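Local coordinates for protein transketolase (Campylobacter jejuni, PDB 3L84) that belongs to the transketolase family of thiamine diphosphate-binding proteins and pairs with a second copy of itself to form a dimer, at residues G361-G366 against I389-M394; F415-Y420 against P451-I456; I347-A352 against E372-G377; A424-A429 against R463-F468; A127-K132 against N399-Y404. All coordinates share one frame; numbering follows the deposited sequence. Where two conformers were deposited one is given.

Contact 1 (G361-G366 against I389-M394); sequences GSADLG and IREHAM
Ala363 CB packs against two side chains of the helix, 3.8 Å from Glu391 CG and 4.0 Å from Met394 CE. Met394 is modelled as selenomethionine. Its SE approaches the backbone, 3.6 Å from Ala363 N and 3.8 Å from Gly361 O. CG stands trans to the backbone N (chi1 169°), which sends the chain out to the strand end. The bend at chi3 (69°) then turns CE onto the alanine. Asp364 packs against Ile389 with its CB 3.7 Å from Ile389 CG1. Ile389 CD1 reaches on to the carboxylate, 3.7 Å from Asp364 OD2.

No direct hydrogen bond joins the segments. A water bridges them instead, donating to Ala363 O (2.8 Å) and to Glu391 OE2 (2.7 Å).

Further out, Ser362 OG accepts from Leu365 N in an ST motif, and the chain makes an inverse gamma turn at Ala363. Backbone bonds to Phe410 and Ala412 hold Gly361 and Ala363 on the parallel sheet. Asp364 OD1 is bonded to Ser185 OG and Glu187 N of the second subunit.

The contact thus joins the end of strand 358-362 to the start of helix 391-404, at the dimer interface. Apolar packing is combined with one bridging water, which gives a hydrogen bond to each side and so links two acceptors.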
# COMPACT_ATOMS: atom_id res chain seq x y z
N GLY A 361 -18.94 1.86 -0.58
CA GLY A 361 -18.64 3.27 -0.65
C GLY A 361 -17.27 3.53 -1.19
O GLY A 361 -16.60 2.62 -1.71
N SER A 362 -16.88 4.79 -1.08
CA SER A 362 -15.63 5.30 -1.62
C SER A 362 -14.81 5.91 -0.50
O SER A 362 -15.32 6.33 0.55
CB SER A 362 -15.98 6.39 -2.66
OG SER A 362 -14.81 7.01 -3.19
N ALA A 363 -13.51 6.00 -0.75
CA ALA A 363 -12.59 6.69 0.14
C ALA A 363 -12.55 8.18 -0.19
O ALA A 363 -11.61 8.70 -0.80
CB ALA A 363 -11.16 6.05 0.07
N ASP A 364 -13.63 8.86 0.14
CA ASP A 364 -13.84 10.28 -0.09
C ASP A 364 -13.80 10.68 -1.55
O ASP A 364 -13.33 11.77 -1.86
CB ASP A 364 -12.87 11.18 0.68
CG ASP A 364 -13.34 12.64 0.77
OD1 ASP A 364 -14.52 12.86 1.08
OD2 ASP A 364 -12.52 13.56 0.52
N LEU A 365 -14.18 9.82 -2.46
CA LEU A 365 -14.19 10.17 -3.90
C LEU A 365 -15.52 9.83 -4.55
O LEU A 365 -15.57 9.72 -5.78
CB LEU A 365 -13.04 9.50 -4.63
CG LEU A 365 -11.66 10.00 -4.32
CD1 LEU A 365 -10.60 9.11 -4.99
CD2 LEU A 365 -11.50 11.45 -4.80
N GLY A 366 -16.59 9.69 -3.78
CA GLY A 366 -17.88 9.32 -4.36
C GLY A 366 -18.27 10.08 -5.62
O GLY A 366 -18.71 9.47 -6.60
N ILE A 389 -10.71 9.41 3.84
CA ILE A 389 -9.48 9.28 3.05
C ILE A 389 -8.66 8.16 3.68
O ILE A 389 -7.60 8.37 4.28
CB ILE A 389 -8.73 10.59 2.86
CG1 ILE A 389 -9.66 11.72 2.36
CG2 ILE A 389 -7.62 10.39 1.83
CD1 ILE A 389 -10.49 12.47 3.45
N ARG A 390 -9.20 6.93 3.54
CA ARG A 390 -8.72 5.77 4.27
C ARG A 390 -8.83 4.53 3.39
O ARG A 390 -9.57 3.59 3.66
CB ARG A 390 -9.56 5.55 5.55
CG ARG A 390 -9.58 6.69 6.54
CD ARG A 390 -10.41 6.29 7.74
NE ARG A 390 -10.59 7.36 8.72
CZ ARG A 390 -11.65 8.15 8.79
NH1 ARG A 390 -12.66 8.07 7.96
NH2 ARG A 390 -11.69 9.04 9.78
N GLU A 391 -8.12 4.53 2.30
CA GLU A 391 -8.27 3.45 1.33
C GLU A 391 -7.99 2.09 1.95
O GLU A 391 -8.70 1.12 1.70
CB GLU A 391 -7.38 3.63 0.10
CG GLU A 391 -7.67 4.84 -0.76
CD GLU A 391 -6.96 6.09 -0.29
OE1 GLU A 391 -6.20 6.07 0.72
OE2 GLU A 391 -7.14 7.13 -0.97
N HIS A 392 -6.92 2.02 2.72
CA HIS A 392 -6.47 0.72 3.22
C HIS A 392 -7.46 0.16 4.23
O HIS A 392 -7.90 -0.99 4.10
CB HIS A 392 -5.08 0.87 3.80
CG HIS A 392 -4.28 -0.37 3.97
ND1 HIS A 392 -4.60 -1.63 3.52
CD2 HIS A 392 -3.05 -0.45 4.54
CE1 HIS A 392 -3.58 -2.45 3.83
NE2 HIS A 392 -2.66 -1.76 4.46
N ALA A 393 -7.84 0.95 5.22
CA ALA A 393 -8.85 0.50 6.18
C ALA A 393 -10.17 0.20 5.47
O ALA A 393 -10.86 -0.74 5.85
CB ALA A 393 -9.05 1.54 7.29
N MSE A 394 -10.54 0.98 4.46
CA MSE A 394 -11.78 0.67 3.72
C MSE A 394 -11.77 -0.76 3.21
O MSE A 394 -12.74 -1.54 3.39
CB MSE A 394 -11.95 1.63 2.54
CG MSE A 394 -13.04 1.22 1.58
SE MSE A 394 -13.29 2.48 0.12
CE MSE A 394 -11.58 2.16 -0.81
O HOH W 1 -9.41 7.73 -2.28

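Contact 2 (F415-Y420 against P451-I456); sequences FIFSEY and PTHQPI
Apolar packing joins Ile416 and Phe415 to Pro455. Pro455 CG lies 3.8 Å from the backbone N of Ile416 and 4.3 Å from its CB. Pro455 CB comes 3.8 Å from Phe415 CD2, the ring atom on the proline side. The Ile416 branches divide the work. CG1, anti to the backbone N (chi1 -174°), runs up to the carbonyl of Thr452, with CG1 3.4 Å from Thr452 O. CG2 lies between the backbone N and the carbonyl carbon, and is 4.1 Å from His453 CA.

The aromatic part is an offset edge-to-face pair. Phe417 presents its edge to the face of His453, with centroids 5.4 Å apart and planes at 83°. Ile416 CG2 also covers one face of Phe417, over the ring centre.

Polar bonds stay within each side or go to other partners. Phe415 O accepts from both Ser418 N and Ser418 OG; the OG bond is 2.7 Å and lies in the carbonyl plane. The carbonyls of Pro451 and Gln454 are held by Arg426 of the second subunit.

The contact packs the turn between strand 408-414 and helix 418-431 on the loop before helix 458-464, within the alpha/beta domain. No hydrogen bond crosses between the segments. Their join rests on shape, apolar contact and one aromatic pair, while two of the loop's carbonyls are tied to the dimer partner.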
# COMPACT_ATOMS: atom_id res chain seq x y z
N PHE A 415 -7.95 4.35 -9.48
CA PHE A 415 -7.07 3.20 -9.71
C PHE A 415 -5.66 3.47 -9.21
O PHE A 415 -5.00 2.55 -8.72
CB PHE A 415 -7.09 2.86 -11.22
CG PHE A 415 -6.49 1.52 -11.60
CD1 PHE A 415 -6.55 0.41 -10.77
CD2 PHE A 415 -5.94 1.36 -12.87
CE1 PHE A 415 -6.06 -0.82 -11.19
CE2 PHE A 415 -5.47 0.13 -13.29
CZ PHE A 415 -5.52 -0.92 -12.45
N ILE A 416 -5.14 4.70 -9.29
CA ILE A 416 -3.80 4.92 -8.79
C ILE A 416 -3.71 4.63 -7.28
O ILE A 416 -2.68 4.15 -6.78
CB ILE A 416 -3.33 6.35 -9.11
CG1 ILE A 416 -1.87 6.55 -8.73
CG2 ILE A 416 -4.19 7.40 -8.45
CD1 ILE A 416 -0.90 5.53 -9.38
N PHE A 417 -4.77 4.86 -6.53
CA PHE A 417 -4.81 4.65 -5.09
C PHE A 417 -5.21 3.25 -4.70
O PHE A 417 -5.25 2.93 -3.50
CB PHE A 417 -5.62 5.76 -4.37
CG PHE A 417 -5.16 7.10 -4.68
CD1 PHE A 417 -3.79 7.36 -4.84
CD2 PHE A 417 -6.07 8.11 -4.91
CE1 PHE A 417 -3.31 8.64 -5.19
CE2 PHE A 417 -5.58 9.40 -5.28
CZ PHE A 417 -4.24 9.62 -5.43
N SER A 418 -5.41 2.37 -5.68
CA SER A 418 -5.45 0.94 -5.40
C SER A 418 -4.18 0.52 -4.64
O SER A 418 -4.20 -0.41 -3.85
CB SER A 418 -5.58 0.10 -6.67
OG SER A 418 -4.45 0.20 -7.50
N GLU A 419 -3.09 1.22 -4.90
CA GLU A 419 -1.82 0.85 -4.25
C GLU A 419 -1.87 1.06 -2.75
O GLU A 419 -1.15 0.37 -2.01
CB GLU A 419 -0.64 1.59 -4.86
CG GLU A 419 -0.50 1.29 -6.33
CD GLU A 419 0.84 1.60 -6.94
OE1 GLU A 419 1.51 2.55 -6.48
OE2 GLU A 419 1.22 0.89 -7.88
N TYR A 420 -2.69 1.99 -2.27
CA TYR A 420 -2.84 2.19 -0.82
C TYR A 420 -3.57 1.04 -0.18
O TYR A 420 -3.36 0.83 1.04
CB TYR A 420 -3.59 3.49 -0.51
CG TYR A 420 -2.79 4.78 -0.56
CD1 TYR A 420 -2.24 5.27 -1.71
CD2 TYR A 420 -2.66 5.56 0.60
CE1 TYR A 420 -1.56 6.48 -1.74
CE2 TYR A 420 -1.97 6.78 0.59
CZ TYR A 420 -1.43 7.24 -0.58
OH TYR A 420 -0.74 8.47 -0.59
N PRO A 451 1.19 12.94 -13.56
CA PRO A 451 1.71 11.57 -13.41
C PRO A 451 1.50 10.90 -12.06
O PRO A 451 1.40 9.66 -12.00
CB PRO A 451 3.19 11.71 -13.76
CG PRO A 451 3.49 13.13 -13.55
CD PRO A 451 2.26 13.85 -14.00
N THR A 452 1.42 11.68 -10.98
CA THR A 452 1.05 11.07 -9.69
C THR A 452 -0.32 10.47 -9.67
O THR A 452 -0.63 9.70 -8.74
CB THR A 452 1.14 12.06 -8.51
OG1 THR A 452 0.33 13.20 -8.74
CG2 THR A 452 2.54 12.49 -8.26
N HIS A 453 -1.19 10.89 -10.59
CA HIS A 453 -2.60 10.49 -10.62
C HIS A 453 -2.91 9.66 -11.86
O HIS A 453 -4.10 9.45 -12.13
CB HIS A 453 -3.53 11.71 -10.50
CG HIS A 453 -3.49 12.32 -9.13
ND1 HIS A 453 -4.53 12.28 -8.22
CD2 HIS A 453 -2.46 12.91 -8.49
CE1 HIS A 453 -4.14 12.89 -7.10
NE2 HIS A 453 -2.89 13.28 -7.25
N GLN A 454 -1.90 9.24 -12.64
CA GLN A 454 -2.10 8.48 -13.88
C GLN A 454 -1.57 7.11 -13.70
O GLN A 454 -0.35 6.93 -13.62
CB GLN A 454 -1.43 9.18 -15.04
CG GLN A 454 -2.16 10.49 -15.43
CD GLN A 454 -1.37 11.40 -16.32
OE1 GLN A 454 -0.19 11.16 -16.56
NE2 GLN A 454 -1.98 12.45 -16.84
N PRO A 455 -2.43 6.09 -13.63
CA PRO A 455 -1.97 4.72 -13.54
C PRO A 455 -1.10 4.30 -14.71
O PRO A 455 -1.26 4.79 -15.83
CB PRO A 455 -3.26 3.91 -13.53
CG PRO A 455 -4.28 4.84 -13.02
CD PRO A 455 -3.90 6.17 -13.59
N ILE A 456 -0.12 3.46 -14.42
CA ILE A 456 0.77 2.88 -15.45
C ILE A 456 0.95 1.39 -15.18
O ILE A 456 0.73 0.56 -16.08
CB ILE A 456 2.17 3.59 -15.49
CG1 ILE A 456 2.05 5.08 -15.80
CG2 ILE A 456 3.11 2.87 -16.46
CD1 ILE A 456 1.63 5.43 -17.23

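Contact 3 (I347-A352 against E372-G377); sequences ILNVLA and ELHSMG
Asn349 OD1 accepts from His374 N at 2.8 Å, with the donor in the carbonyl plane. The same amide gives its other end to the loop. Asn349 ND2 donates to Glu372 O at 2.9 Å, almost straight at 166°. One side-chain amide thus reads a carbonyl and an N-H two residues apart. ND2 has a second bond, to Gly345 O one helical turn back, and the three bonds together fix the rotation of the amide. The His374 ring lies nearly parallel to the amide plane, 18° apart, and its CD2 is 3.5 Å from Asn349 OD1.

Beside these bonds the contact is apolar. Leu373 is the loop's buried residue. Its CG is anti to the carbonyl carbon (chi1 -56°), which leads CD2 to the helix. Leu373 CD2 sits 4.0 Å from Leu348 CB and 4.0 Å from Ala352 CB, and 3.6 Å from Leu348 O. Met376, a selenomethionine, also reaches Ala352, but it has two conformers, so the detail of that touch is doubtful. Glu372 and His374 are exposed at the outer margin.

The loop makes a type II beta turn from Leu373 to Met376. Helix 340-354 leads to strand 358-362, and Leu348 and Leu373 both touch Phe410 of strand 408-414, the neighbour of 358-362 in the sheet. This is the layered packing of helix and connecting loop on a parallel sheet, as in the alpha/beta fold of thiamine diphosphate-binding domains.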
# COMPACT_ATOMS: atom_id res chain seq x y z
N ILE A 347 -24.91 0.67 -12.80
CA ILE A 347 -24.99 -0.73 -12.42
C ILE A 347 -25.00 -0.88 -10.90
O ILE A 347 -25.78 -1.65 -10.35
CB ILE A 347 -23.87 -1.55 -13.06
CG1 ILE A 347 -24.02 -1.53 -14.59
CG2 ILE A 347 -23.91 -2.98 -12.52
CD1 ILE A 347 -22.73 -1.97 -15.35
N LEU A 348 -24.14 -0.13 -10.22
CA LEU A 348 -24.10 -0.20 -8.73
C LEU A 348 -25.45 0.14 -8.15
O LEU A 348 -25.93 -0.50 -7.20
CB LEU A 348 -23.06 0.75 -8.17
CG LEU A 348 -21.60 0.40 -8.38
CD1 LEU A 348 -20.71 1.58 -7.94
CD2 LEU A 348 -21.23 -0.93 -7.71
N ASN A 349 -26.12 1.12 -8.75
CA ASN A 349 -27.47 1.47 -8.30
C ASN A 349 -28.51 0.38 -8.55
O ASN A 349 -29.32 0.11 -7.68
CB ASN A 349 -27.89 2.80 -8.93
CG ASN A 349 -27.39 3.99 -8.13
OD1 ASN A 349 -28.09 4.49 -7.27
ND2 ASN A 349 -26.14 4.38 -8.35
N VAL A 350 -28.46 -0.29 -9.69
CA VAL A 350 -29.35 -1.42 -9.96
C VAL A 350 -29.08 -2.55 -8.98
O VAL A 350 -30.01 -3.17 -8.44
CB VAL A 350 -29.16 -1.91 -11.41
CG1 VAL A 350 -29.84 -3.26 -11.64
CG2 VAL A 350 -29.73 -0.87 -12.42
N LEU A 351 -27.81 -2.83 -8.70
CA LEU A 351 -27.47 -3.90 -7.76
C LEU A 351 -27.96 -3.59 -6.37
O LEU A 351 -28.55 -4.46 -5.71
CB LEU A 351 -25.96 -4.20 -7.77
CG LEU A 351 -25.43 -4.75 -9.10
CD1 LEU A 351 -23.90 -4.89 -9.07
CD2 LEU A 351 -26.07 -6.07 -9.39
N ALA A 352 -27.77 -2.35 -5.93
CA ALA A 352 -28.22 -1.96 -4.59
C ALA A 352 -29.73 -2.03 -4.49
O ALA A 352 -30.24 -2.35 -3.41
CB ALA A 352 -27.71 -0.56 -4.26
N GLU A 372 -22.28 6.93 -5.65
CA GLU A 372 -23.46 7.22 -4.84
C GLU A 372 -24.61 6.31 -5.23
O GLU A 372 -24.98 6.21 -6.39
CB GLU A 372 -23.89 8.69 -4.99
CG GLU A 372 -25.10 9.12 -4.12
CD GLU A 372 -25.43 10.60 -4.25
OE1 GLU A 372 -24.66 11.38 -4.84
OE2 GLU A 372 -26.53 10.98 -3.78
N LEU A 373 -25.22 5.70 -4.20
CA LEU A 373 -26.38 4.86 -4.33
C LEU A 373 -27.55 5.79 -4.03
O LEU A 373 -27.87 6.11 -2.87
CB LEU A 373 -26.30 3.67 -3.39
CG LEU A 373 -25.04 2.82 -3.56
CD1 LEU A 373 -24.99 1.80 -2.42
CD2 LEU A 373 -24.92 2.19 -4.96
N HIS A 374 -28.16 6.31 -5.09
CA HIS A 374 -29.07 7.43 -5.01
C HIS A 374 -30.32 7.13 -4.23
O HIS A 374 -30.99 6.15 -4.50
CB HIS A 374 -29.44 7.89 -6.41
CG HIS A 374 -28.29 8.39 -7.20
ND1 HIS A 374 -27.63 9.56 -6.91
CD2 HIS A 374 -27.66 7.85 -8.27
CE1 HIS A 374 -26.65 9.73 -7.77
NE2 HIS A 374 -26.64 8.70 -8.60
N SER A 375 -30.61 8.00 -3.27
CA SER A 375 -31.79 7.88 -2.40
C SER A 375 -31.78 6.63 -1.51
O SER A 375 -32.82 6.25 -0.97
CB SER A 375 -33.09 7.94 -3.22
OG SER A 375 -33.16 9.19 -3.88
N MSE A 376 -30.60 6.01 -1.32
CA MSE A 376 -30.50 4.82 -0.48
C MSE A 376 -29.87 5.09 0.89
O MSE A 376 -29.70 4.18 1.69
CB MSE A 376 -29.81 3.69 -1.24
CG MSE A 376 -30.43 3.51 -2.63
SE MSE A 376 -30.26 1.71 -3.39
CE MSE A 376 -31.40 0.86 -2.09
N GLY A 377 -29.58 6.36 1.16
CA GLY A 377 -29.22 6.82 2.49
C GLY A 377 -27.78 6.51 2.89
O GLY A 377 -27.06 5.78 2.19

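Contact 4 (A424-A429 against R463-F468); sequences AARIAA and RAMPNF
Ala429 CB is closely packed, 3.3 Å from Pro466 O and 3.7 Å from Phe468 CD1. Asn467 O also lies against this methyl, 3.6 Å from Ala429 CB, and is buried with no partner in the model. The Phe468 ring meets the helix with its edge. Its CE1 points at Ala425 O, 3.5 Å away and in the ring plane, a C-H to carbonyl approach and not a face contact. Met465, a selenomethionine, packs beside it. Its SE comes 3.6 Å from Arg426 CA and 4.2 Å from Ala429 CB. Its CG is trans to the backbone N (chi1 180°), which extends the chain across to the helix, and CE then turns toward Ala425 CB.

The other margin is looser. Asn467 is partly exposed and holds the helix by one polar bond, ND2 to Ala429 O at 3.0 Å. The N-H...O angle is 153°, but the donor stands 40° above the carbonyl plane, away from a lone pair. The guanidinium of Arg426 leads away from the contact to Glu457 of the second subunit.

Helix 418-431 connects the neighbouring parallel strands 408-414 and 436-440, a beta-alpha-beta crossover. The loop that follows helix 458-464 wraps against it. Phe468 directly precedes strand 469-471, an outermost strand of the sheet within this chain. The contact is helix-to-loop packing on the parallel sheet of an alpha/beta domain.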
# COMPACT_ATOMS: atom_id res chain seq x y z
N ALA A 424 -4.67 -5.35 1.60
CA ALA A 424 -5.98 -5.85 1.98
C ALA A 424 -6.69 -6.51 0.81
O ALA A 424 -7.38 -7.50 0.99
CB ALA A 424 -6.84 -4.69 2.56
N ALA A 425 -6.52 -5.98 -0.41
CA ALA A 425 -7.03 -6.69 -1.57
C ALA A 425 -6.46 -8.09 -1.66
O ALA A 425 -7.14 -9.05 -2.03
CB ALA A 425 -6.77 -5.89 -2.87
N ARG A 426 -5.18 -8.23 -1.31
CA ARG A 426 -4.55 -9.52 -1.35
C ARG A 426 -5.19 -10.48 -0.37
O ARG A 426 -5.31 -11.67 -0.70
CB ARG A 426 -3.07 -9.37 -1.04
CG ARG A 426 -2.25 -10.54 -1.51
CD ARG A 426 -0.74 -10.37 -1.19
NE ARG A 426 0.06 -11.30 -1.97
CZ ARG A 426 0.61 -12.43 -1.53
NH1 ARG A 426 0.48 -12.80 -0.27
NH2 ARG A 426 1.31 -13.17 -2.37
N ILE A 427 -5.60 -10.03 0.81
CA ILE A 427 -6.31 -10.89 1.74
C ILE A 427 -7.66 -11.31 1.15
O ILE A 427 -8.08 -12.48 1.32
CB ILE A 427 -6.49 -10.21 3.11
CG1 ILE A 427 -5.14 -9.96 3.78
CG2 ILE A 427 -7.40 -11.04 4.02
CD1 ILE A 427 -4.55 -11.24 4.43
N ALA A 428 -8.37 -10.42 0.48
CA ALA A 428 -9.60 -10.81 -0.21
C ALA A 428 -9.35 -11.96 -1.17
O ALA A 428 -10.13 -12.93 -1.26
CB ALA A 428 -10.21 -9.61 -0.92
N ALA A 429 -8.28 -11.85 -1.95
CA ALA A 429 -7.90 -12.86 -2.91
C ALA A 429 -7.52 -14.17 -2.23
O ALA A 429 -7.97 -15.25 -2.65
CB ALA A 429 -6.77 -12.34 -3.79
N ARG A 463 -3.47 -8.06 -12.39
CA ARG A 463 -3.46 -9.26 -13.19
C ARG A 463 -2.52 -10.29 -12.61
O ARG A 463 -2.87 -11.49 -12.62
CB ARG A 463 -3.08 -8.96 -14.63
CG ARG A 463 -4.17 -8.19 -15.35
CD ARG A 463 -3.70 -7.77 -16.70
NE ARG A 463 -4.77 -7.15 -17.49
CZ ARG A 463 -4.57 -6.44 -18.57
NH1 ARG A 463 -3.34 -6.13 -18.95
NH2 ARG A 463 -5.62 -5.94 -19.22
N ALA A 464 -1.39 -9.90 -12.03
CA ALA A 464 -0.44 -10.85 -11.47
C ALA A 464 -0.93 -11.45 -10.15
O ALA A 464 -0.53 -12.55 -9.79
CB ALA A 464 0.90 -10.19 -11.25
N MSE A 465 -1.73 -10.73 -9.37
CA MSE A 465 -2.26 -11.23 -8.12
C MSE A 465 -3.20 -12.42 -8.37
O MSE A 465 -4.21 -12.30 -9.08
CB MSE A 465 -3.01 -10.12 -7.40
CG MSE A 465 -3.61 -10.58 -6.07
SE MSE A 465 -4.37 -9.16 -4.97
CE MSE A 465 -5.03 -7.92 -6.34
N PRO A 466 -2.91 -13.57 -7.76
CA PRO A 466 -3.83 -14.69 -7.90
C PRO A 466 -5.23 -14.43 -7.37
O PRO A 466 -5.42 -13.57 -6.50
CB PRO A 466 -3.13 -15.81 -7.11
CG PRO A 466 -1.68 -15.44 -7.15
CD PRO A 466 -1.68 -13.95 -7.04
N ASN A 467 -6.18 -15.24 -7.82
CA ASN A 467 -7.54 -15.24 -7.28
C ASN A 467 -8.24 -13.88 -7.38
O ASN A 467 -8.95 -13.48 -6.48
CB ASN A 467 -7.61 -15.72 -5.82
CG ASN A 467 -7.26 -17.15 -5.63
OD1 ASN A 467 -7.21 -17.94 -6.60
ND2 ASN A 467 -7.09 -17.55 -4.37
N PHE A 468 -8.01 -13.18 -8.47
CA PHE A 468 -8.65 -11.92 -8.80
C PHE A 468 -9.01 -11.94 -10.24
O PHE A 468 -8.22 -12.42 -11.11
CB PHE A 468 -7.73 -10.71 -8.60
CG PHE A 468 -8.21 -9.72 -7.59
CD1 PHE A 468 -7.81 -9.84 -6.30
CD2 PHE A 468 -9.16 -8.75 -7.90
CE1 PHE A 468 -8.22 -9.02 -5.38
CE2 PHE A 468 -9.57 -7.86 -6.89
CZ PHE A 468 -9.13 -8.03 -5.65

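Contact 5 (A127-K132 against N399-Y404); sequences AMAAKK and NAFARY
Tyr404 and Phe401 hold Ala129 where two helices cross, one from each of the two thiamine diphosphate-family domains. The segment axes approach to 9.0 Å and cross at -49°.

Tyr404 lays one face of its ring over the backbone at Ala129. Its CG is trans to the backbone N (chi1 -172°), which aims the ring at helix 118-137. Tyr404 CB is 3.8 Å from Ala129 CB. Tyr404 CG stays against the same methyl, and Tyr404 CD1 is 3.7 Å from Ala129 CB. Tyr404 CE1 moves on to Ala130 N at 3.8 Å, and CZ to Ala130 CA. At the tip, Tyr404 OH lies 3.5 Å from Ala130 CA and is hydrogen-bonded to His144.

Phe401 comes to the same alanine with its face. Ala129 CB makes a CH-pi contact 3.9 Å from the Phe401 ring centroid and 13° off the normal. Further along, Met128 CB sits 3.8 Å from Phe401 CE1, and Ala129 N lies over the ring face, 3.6 Å from Phe401 CZ.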
# COMPACT_ATOMS: atom_id res chain seq x y z
N ALA A 127 -17.57 -5.06 13.35
CA ALA A 127 -18.39 -4.26 14.25
C ALA A 127 -19.34 -3.34 13.43
O ALA A 127 -20.52 -3.20 13.78
CB ALA A 127 -17.52 -3.49 15.21
N MSE A 128 -18.83 -2.75 12.34
CA MSE A 128 -19.70 -1.95 11.46
C MSE A 128 -20.74 -2.83 10.79
O MSE A 128 -21.92 -2.46 10.66
CB MSE A 128 -18.88 -1.25 10.41
CG MSE A 128 -18.00 -0.13 10.96
SE MSE A 128 -17.01 0.90 9.70
CE MSE A 128 -18.49 1.84 8.86
N ALA A 129 -20.30 -3.98 10.29
CA ALA A 129 -21.20 -4.96 9.65
C ALA A 129 -22.30 -5.39 10.62
O ALA A 129 -23.46 -5.42 10.26
CB ALA A 129 -20.43 -6.17 9.13
N ALA A 130 -21.95 -5.61 11.87
CA ALA A 130 -22.91 -6.00 12.88
C ALA A 130 -23.90 -4.86 13.13
O ALA A 130 -25.10 -5.10 13.29
CB ALA A 130 -22.20 -6.36 14.17
N LYS A 131 -23.42 -3.61 13.20
CA LYS A 131 -24.35 -2.50 13.31
C LYS A 131 -25.32 -2.41 12.14
O LYS A 131 -26.53 -2.13 12.35
CB LYS A 131 -23.62 -1.18 13.49
CG LYS A 131 -22.95 -1.02 14.85
CD LYS A 131 -23.89 -1.05 16.04
CE LYS A 131 -23.16 -0.73 17.35
NZ LYS A 131 -24.10 -0.62 18.50
N LYS A 132 -24.85 -2.67 10.91
CA LYS A 132 -25.75 -2.67 9.79
C LYS A 132 -26.71 -3.86 9.84
O LYS A 132 -27.91 -3.72 9.54
CB LYS A 132 -24.98 -2.66 8.47
CG LYS A 132 -25.87 -2.57 7.22
CD LYS A 132 -26.74 -1.29 7.24
CE LYS A 132 -27.71 -1.21 6.06
NZ LYS A 132 -28.60 -0.03 6.15
N ASN A 399 -13.44 -6.38 3.66
CA ASN A 399 -13.13 -7.82 3.75
C ASN A 399 -13.96 -8.46 4.86
O ASN A 399 -14.46 -9.57 4.70
CB ASN A 399 -11.65 -8.05 4.00
CG ASN A 399 -10.77 -7.81 2.82
OD1 ASN A 399 -11.22 -7.72 1.68
ND2 ASN A 399 -9.46 -7.72 3.09
N ALA A 400 -14.12 -7.76 5.97
CA ALA A 400 -14.94 -8.24 7.06
C ALA A 400 -16.43 -8.20 6.73
O ALA A 400 -17.14 -9.14 7.08
CB ALA A 400 -14.62 -7.45 8.36
N PHE A 401 -16.92 -7.15 6.08
CA PHE A 401 -18.30 -7.15 5.61
C PHE A 401 -18.55 -8.39 4.78
O PHE A 401 -19.62 -9.01 4.88
CB PHE A 401 -18.66 -5.91 4.77
CG PHE A 401 -19.16 -4.72 5.56
CD1 PHE A 401 -18.31 -3.84 6.18
CD2 PHE A 401 -20.53 -4.50 5.68
CE1 PHE A 401 -18.79 -2.75 6.89
CE2 PHE A 401 -21.03 -3.40 6.39
CZ PHE A 401 -20.16 -2.53 6.97
N ALA A 402 -17.64 -8.75 3.89
CA ALA A 402 -17.80 -9.92 3.04
C ALA A 402 -17.82 -11.24 3.80
O ALA A 402 -18.41 -12.22 3.33
CB ALA A 402 -16.69 -9.92 1.96
N ARG A 403 -17.16 -11.28 4.96
CA ARG A 403 -17.15 -12.45 5.82
C ARG A 403 -18.28 -12.47 6.81
O ARG A 403 -18.52 -13.53 7.41
CB ARG A 403 -15.80 -12.57 6.57
CG ARG A 403 -14.64 -12.97 5.68
CD ARG A 403 -14.71 -14.42 5.31
NE ARG A 403 -14.52 -15.30 6.47
CZ ARG A 403 -14.90 -16.57 6.57
NH1 ARG A 403 -15.59 -17.18 5.61
NH2 ARG A 403 -14.60 -17.23 7.68
N TYR A 404 -19.01 -11.38 7.00
CA TYR A 404 -19.98 -11.33 8.10
C TYR A 404 -21.09 -12.36 7.96
O TYR A 404 -21.47 -13.00 8.94
CB TYR A 404 -20.55 -9.90 8.24
CG TYR A 404 -21.40 -9.73 9.46
CD1 TYR A 404 -20.84 -9.47 10.68
CD2 TYR A 404 -22.78 -9.90 9.40
CE1 TYR A 404 -21.58 -9.38 11.79
CE2 TYR A 404 -23.55 -9.79 10.51
CZ TYR A 404 -22.95 -9.52 11.74
OH TYR A 404 -23.74 -9.44 12.88

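Contacts 1, 2, 4 and 5 are buried, and contact 3 is partly exposed. Contacts 1 to 4 lie in the pyrimidine-binding domain, while contact 5 joins it to the thiamine diphosphate-binding domain. Helix 391-404 serves both contact 1, at its start, and contact 5, nearer its end. Helix 418-431 likewise serves contacts 2 and 4. Asn399 ND2 and Ala424 O, 3.0 Å apart, link the contact 5 and contact 4 helices by a probable hydrogen bond. Direct side-chain hydrogen bonds cross at the more exposed margins, the loop of contact 3 and Asn467 in contact 4. Contact 1 uses a water. Contacts 2 and 5 are apolar and aromatic. The second subunit touches contacts 1, 2 and 4.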